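Local atomic coordinates of sensor protein (PDB entry 3I9Y), a protein that probably acts as a membrane-bound histidine kinase that responds to trimethylamine N-oxide and feeds a two-component phosphorelay, this chain being its sensor domain. Residues A29-E32 against Q33-K36; R35-A38 against G39-L42. All blocks are in the same frame, centred on the assembly; numbering follows the deposited sequence.

Interaction 1. Residues A29-E32 against Q33-K36; sequences AQNE and QERK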
ATOM      1  N   ALA A  29      -5.260  -8.931  -2.822  1.00 28.30           N
ATOM      2  CA  ALA A  29      -6.665  -8.541  -2.772  1.00 29.24           C
ATOM      3  C   ALA A  29      -6.789  -7.063  -3.299  1.00 29.21           C
ATOM      4  O   ALA A  29      -6.047  -6.198  -2.929  1.00 25.82           O
ATOM      5  CB  ALA A  29      -7.238  -8.528  -1.300  1.00 27.70           C
ATOM      6  N   GLN A  30      -7.830  -6.858  -4.091  1.00 32.02           N
ATOM      7  CA  GLN A  30      -8.064  -5.484  -4.680  1.00 34.99           C
ATOM      8  C   GLN A  30      -9.188  -4.721  -4.024  1.00 33.49           C
ATOM      9  O   GLN A  30      -9.371  -3.627  -4.360  1.00 34.45           O
ATOM     10  CB  GLN A  30      -8.306  -5.624  -6.242  1.00 36.63           C
ATOM     11  CG  GLN A  30      -6.987  -6.027  -6.878  1.00 40.69           C
ATOM     12  CD  GLN A  30      -7.254  -6.595  -8.269  1.00 46.64           C
ATOM     13  OE1 GLN A  30      -6.559  -6.291  -9.304  1.00 47.18           O
ATOM     14  NE2 GLN A  30      -8.315  -7.405  -8.329  1.00 49.55           N
ATOM     15  N   ASN A  31      -9.974  -5.287  -3.140  1.00 32.24           N
ATOM     16  CA  ASN A  31     -11.031  -4.533  -2.537  1.00 31.81           C
ATOM     17  C   ASN A  31     -11.385  -5.249  -1.220  1.00 31.47           C
ATOM     18  O   ASN A  31     -10.801  -6.345  -0.897  1.00 29.52           O
ATOM     19  CB  ASN A  31     -12.322  -4.428  -3.473  1.00 33.27           C
ATOM     20  CG  ASN A  31     -12.758  -5.718  -3.966  1.00 35.24           C
ATOM     21  OD1 ASN A  31     -13.039  -6.646  -3.185  1.00 36.53           O
ATOM     22  ND2 ASN A  31     -12.771  -5.858  -5.267  1.00 36.30           N
ATOM     23  N   GLU A  32     -12.321  -4.627  -0.494  1.00 30.66           N
ATOM     24  CA  GLU A  32     -12.693  -5.084   0.766  1.00 31.75           C
ATOM     25  C   GLU A  32     -13.220  -6.465   0.653  1.00 32.56           C
ATOM     26  O   GLU A  32     -12.899  -7.282   1.529  1.00 30.22           O
ATOM     27  CB  GLU A  32     -13.731  -4.236   1.428  1.00 32.08           C
ATOM     28  CG  GLU A  32     -13.093  -3.069   2.226  1.00 37.18           C
ATOM     29  CD  GLU A  32     -11.986  -3.451   3.365  1.00 37.84           C
ATOM     30  OE1 GLU A  32     -12.451  -3.959   4.381  1.00 37.38           O
ATOM     31  OE2 GLU A  32     -10.697  -3.215   3.191  1.00 38.53           O
ATOM     32  N   GLN A  33     -14.020  -6.790  -0.389  1.00 31.05           N
ATOM     33  CA  GLN A  33     -14.558  -8.132  -0.299  1.00 31.02           C
ATOM     34  C   GLN A  33     -13.520  -9.190  -0.403  1.00 28.69           C
ATOM     35  O   GLN A  33     -13.555 -10.257   0.238  1.00 28.71           O
ATOM     36  CB  GLN A  33     -15.600  -8.392  -1.387  1.00 35.76           C
ATOM     37  CG  GLN A  33     -16.681  -9.358  -0.995  1.00 41.38           C
ATOM     38  CD  GLN A  33     -17.991  -9.112  -1.961  1.00 47.26           C
ATOM     39  OE1 GLN A  33     -17.875  -9.180  -3.216  1.00 49.43           O
ATOM     40  NE2 GLN A  33     -19.205  -8.792  -1.361  1.00 49.70           N
ATOM     41  N   GLU A  34     -12.598  -8.999  -1.301  1.00 26.90           N
ATOM     42  CA  GLU A  34     -11.604  -9.987  -1.476  1.00 26.46           C
ATOM     43  C   GLU A  34     -10.652 -10.031  -0.202  1.00 26.97           C
ATOM     44  O   GLU A  34     -10.172 -11.087   0.166  1.00 26.57           O
ATOM     45  CB  GLU A  34     -10.776  -9.630  -2.658  1.00 28.31           C
ATOM     46  CG  GLU A  34     -11.514  -9.972  -3.984  1.00 31.49           C
ATOM     47  CD  GLU A  34     -10.809  -9.397  -5.203  1.00 35.93           C
ATOM     48  OE1 GLU A  34      -9.634  -8.819  -5.183  1.00 36.05           O
ATOM     49  OE2 GLU A  34     -11.527  -9.527  -6.271  1.00 40.29           O
ATOM     50  N   ARG A  35     -10.449  -8.851   0.406  1.00 24.88           N
ATOM     51  CA  ARG A  35      -9.476  -8.738   1.460  1.00 25.51           C
ATOM     52  C   ARG A  35     -10.145  -9.577   2.616  1.00 25.88           C
ATOM     53  O   ARG A  35      -9.495 -10.410   3.253  1.00 22.49           O
ATOM     54  CB  ARG A  35      -9.320  -7.314   1.950  1.00 22.02           C
ATOM     55  CG  ARG A  35      -8.204  -7.293   3.044  1.00 24.02           C
ATOM     56  CD  ARG A  35      -7.999  -5.833   3.605  1.00 22.86           C
ATOM     57  NE  ARG A  35      -9.240  -5.364   4.288  1.00 25.40           N
ATOM     58  CZ  ARG A  35      -9.572  -5.764   5.490  1.00 28.28           C
ATOM     59  NH1 ARG A  35      -8.739  -6.654   6.143  1.00 29.22           N
ATOM     60  NH2 ARG A  35     -10.630  -5.289   6.074  1.00 26.66           N
ATOM     61  N   LYS A  36     -11.418  -9.320   2.877  1.00 26.68           N
ATOM     62  CA  LYS A  36     -12.065 -10.055   3.995  1.00 29.17           C
ATOM     63  C   LYS A  36     -12.169 -11.537   3.747  1.00 29.47           C
ATOM     64  O   LYS A  36     -12.101 -12.333   4.711  1.00 30.15           O
ATOM     65  CB  LYS A  36     -13.523  -9.570   4.207  1.00 29.63           C
ATOM     66  CG  LYS A  36     -13.491  -8.109   4.741  1.00 34.18           C
ATOM     67  CD  LYS A  36     -14.794  -7.871   5.537  1.00 36.96           C
ATOM     68  CE  LYS A  36     -14.736  -6.647   6.361  1.00 39.29           C
ATOM     69  NZ  LYS A  36     -15.765  -5.696   5.583  1.00 46.61           N
TER

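Interaction 2. Residues R35-A38 against G39-L42; sequences RKEA and GRVL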
ATOM      1  N   ARG A  35     -10.449  -8.851   0.406  1.00 24.88           N
ATOM      2  CA  ARG A  35      -9.476  -8.738   1.460  1.00 25.51           C
ATOM      3  C   ARG A  35     -10.145  -9.577   2.616  1.00 25.88           C
ATOM      4  O   ARG A  35      -9.495 -10.410   3.253  1.00 22.49           O
ATOM      5  CB  ARG A  35      -9.320  -7.314   1.950  1.00 22.02           C
ATOM      6  CG  ARG A  35      -8.204  -7.293   3.044  1.00 24.02           C
ATOM      7  CD  ARG A  35      -7.999  -5.833   3.605  1.00 22.86           C
ATOM      8  NE  ARG A  35      -9.240  -5.364   4.288  1.00 25.40           N
ATOM      9  CZ  ARG A  35      -9.572  -5.764   5.490  1.00 28.28           C
ATOM     10  NH1 ARG A  35      -8.739  -6.654   6.143  1.00 29.22           N
ATOM     11  NH2 ARG A  35     -10.630  -5.289   6.074  1.00 26.66           N
ATOM     12  N   LYS A  36     -11.418  -9.320   2.877  1.00 26.68           N
ATOM     13  CA  LYS A  36     -12.065 -10.055   3.995  1.00 29.17           C
ATOM     14  C   LYS A  36     -12.169 -11.537   3.747  1.00 29.47           C
ATOM     15  O   LYS A  36     -12.101 -12.333   4.711  1.00 30.15           O
ATOM     16  CB  LYS A  36     -13.523  -9.570   4.207  1.00 29.63           C
ATOM     17  CG  LYS A  36     -13.491  -8.109   4.741  1.00 34.18           C
ATOM     18  CD  LYS A  36     -14.794  -7.871   5.537  1.00 36.96           C
ATOM     19  CE  LYS A  36     -14.736  -6.647   6.361  1.00 39.29           C
ATOM     20  NZ  LYS A  36     -15.765  -5.696   5.583  1.00 46.61           N
ATOM     21  N   GLU A  37     -12.445 -11.917   2.497  1.00 28.80           N
ATOM     22  CA  GLU A  37     -12.547 -13.326   2.169  1.00 29.37           C
ATOM     23  C   GLU A  37     -11.156 -13.906   2.297  1.00 29.33           C
ATOM     24  O   GLU A  37     -11.076 -14.946   2.970  1.00 29.52           O
ATOM     25  CB  GLU A  37     -13.177 -13.567   0.788  1.00 31.61           C
ATOM     26  CG  GLU A  37     -13.017 -15.033   0.116  1.00 38.68           C
ATOM     27  CD  GLU A  37     -13.718 -16.206   0.910  1.00 42.28           C
ATOM     28  OE1 GLU A  37     -14.698 -15.884   1.598  1.00 44.59           O
ATOM     29  OE2 GLU A  37     -13.278 -17.429   0.860  1.00 44.08           O
ATOM     30  N   ALA A  38     -10.049 -13.321   1.764  1.00 27.35           N
ATOM     31  CA  ALA A  38      -8.736 -13.983   1.987  1.00 26.55           C
ATOM     32  C   ALA A  38      -8.408 -14.026   3.545  1.00 26.55           C
ATOM     33  O   ALA A  38      -7.835 -15.022   4.083  1.00 24.71           O
ATOM     34  CB  ALA A  38      -7.536 -13.273   1.266  1.00 24.05           C
ATOM     35  N   GLY A  39      -8.923 -13.050   4.297  1.00 25.54           N
ATOM     36  CA  GLY A  39      -8.496 -13.037   5.692  1.00 26.71           C
ATOM     37  C   GLY A  39      -9.240 -14.130   6.437  1.00 27.47           C
ATOM     38  O   GLY A  39      -8.738 -14.635   7.457  1.00 28.80           O
ATOM     39  N   ARG A  40     -10.443 -14.410   6.025  1.00 27.14           N
ATOM     40  CA  ARG A  40     -11.310 -15.420   6.679  1.00 28.34           C
ATOM     41  C   ARG A  40     -10.596 -16.776   6.274  1.00 27.89           C
ATOM     42  O   ARG A  40     -10.380 -17.687   7.132  1.00 24.22           O
ATOM     43  CB  ARG A  40     -12.682 -15.495   6.062  1.00 31.30           C
ATOM     44  CG  ARG A  40     -13.588 -16.663   6.607  1.00 36.09           C
ATOM     45  CD  ARG A  40     -15.017 -16.754   5.818  1.00 39.72           C
ATOM     46  NE  ARG A  40     -14.795 -17.242   4.433  1.00 42.06           N
ATOM     47  CZ  ARG A  40     -14.353 -18.475   4.232  1.00 44.12           C
ATOM     48  NH1 ARG A  40     -14.106 -19.237   5.318  1.00 44.71           N
ATOM     49  NH2 ARG A  40     -14.192 -18.984   3.019  1.00 43.07           N
ATOM     50  N   VAL A  41     -10.224 -16.952   5.002  1.00 27.17           N
ATOM     51  CA  VAL A  41      -9.630 -18.218   4.862  1.00 26.76           C
ATOM     52  C   VAL A  41      -8.246 -18.489   5.694  1.00 26.84           C
ATOM     53  O   VAL A  41      -8.028 -19.615   6.175  1.00 25.59           O
ATOM     54  CB  VAL A  41      -9.559 -18.764   3.470  1.00 28.45           C
ATOM     55  CG1 VAL A  41     -10.898 -18.528   2.680  1.00 29.75           C
ATOM     56  CG2 VAL A  41      -8.443 -18.560   2.858  1.00 29.28           C
ATOM     57  N   LEU A  42      -7.417 -17.495   5.806  1.00 23.03           N
ATOM     58  CA  LEU A  42      -6.166 -17.568   6.378  1.00 25.41           C
ATOM     59  C   LEU A  42      -6.361 -17.828   7.892  1.00 26.40           C
ATOM     60  O   LEU A  42      -5.693 -18.638   8.476  1.00 25.69           O
ATOM     61  CB  LEU A  42      -5.472 -16.291   6.100  1.00 26.39           C
ATOM     62  CG  LEU A  42      -4.130 -16.048   6.664  1.00 28.49           C
ATOM     63  CD1 LEU A  42      -3.119 -16.941   6.025  1.00 31.22           C
ATOM     64  CD2 LEU A  42      -3.779 -14.682   5.940  1.00 29.63           C
TER

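Interaction 1. Residues A29-E32 against Q33-K36
Glu32 and Arg35 lie side by side, one carboxylate against one edge of a guanidinium. Arg35 grips it side-on with two nitrogens: NH2 donates to Glu32 OE1 at 2.8 Å on the syn lone pair, while NE reaches Glu32 OE2, also at 2.8 Å, from above the carboxylate plane. Both oxygens stay close to the guanidinium plane, yet the two flat groups are turned 38° apart. Glu32 comes back over the helix because its chain bends at chi2 (-56°), and Arg35 bends at chi3 to meet it. Lys36 NZ adds a long ion pair at 3.9 Å from Glu32 OE1, which completes a small charge network.

All this sits on the N-terminal turn of helix 32-58, with Asn31 as its N-cap. Asn31 OD1 accepts from Glu34 N at 3.0 Å, a nearly straight bond that supplies an acceptor where the helix has no preceding carbonyl to offer; a short amide side chain suits that task. The reciprocal bond of a capping box is not made: Glu34 OE1 instead takes Gln30 N, one residue before the cap, at 2.9 Å nearly along the C-O axis, tying down the incoming loop. The methyl of buried Ala29 packs against the first turn, CB 3.6 Å from Arg35 CA. Towards helix 63-114, Arg35 rests on Val87 and Leu91, and Glu32 also touches Leu91.

Interaction 2. Residues R35-A38 against G39-L42
An i to i+3 salt bridge on the exposed side of helix 32-58 joins Glu37 to Arg40, one turn apart. The two side chains run alongside each other and point the same way. Arg40 presents the side-on edge of its guanidinium: NE to Glu37 OE1 at 3.1 Å, met from above the carboxylate plane, and NH2 to Glu37 OE2 at 2.8 Å on the syn side. The groups are far from coplanar, 51° apart, and the NH2 bond is the more bent of the pair. Glu37 turns sharply at chi2 (64°), which carries its carboxylate up the helix to the arginine. The remaining nitrogen of the group, NH1, is salt-bridged to Glu44, so that Arg40 lies between two acids; its long, flexible chain and three nitrogens suit that place.

Val41 CG1 lies 3.2 Å from Glu37 OE2, though the valine's distorted geometry makes so short an approach doubtful. Beneath the charges the backbone follows the i to i+4 pattern, Val41 N to Glu37 O at 3.0 Å and Leu42 N to Ala38 O at 3.0 Å. Ala38 and Leu42 are buried, and Leu42 packs on Ile19 and Ser22 of helix 5-27, where Val41 also touches Ser22. Charged residues outside and aliphatic ones against the partner helix make this the amphipathic pattern of a four-helix bundle.

Both interactions belong to helix 32-58 and share Arg35 and Lys36, the second taking up the chain where the first ends; their centres are about 8 Å apart. Interaction 1 is a surface contact at the helix start, where loop and first turn meet and capping is added to the ion pairs. Interaction 2, within the running helix, is partly buried: there is no cap, the i to i+4 backbone bonds that interaction 1 has just begun carry on, and Ala38 and Leu42 bring an apolar side. Each has a glutamate gripped by the arginine three residues on. Arg35, common to both, touches helix 63-114 and also Leu26 of helix 5-27, while Val41 and Leu42 of interaction 2 pack on helix 5-27.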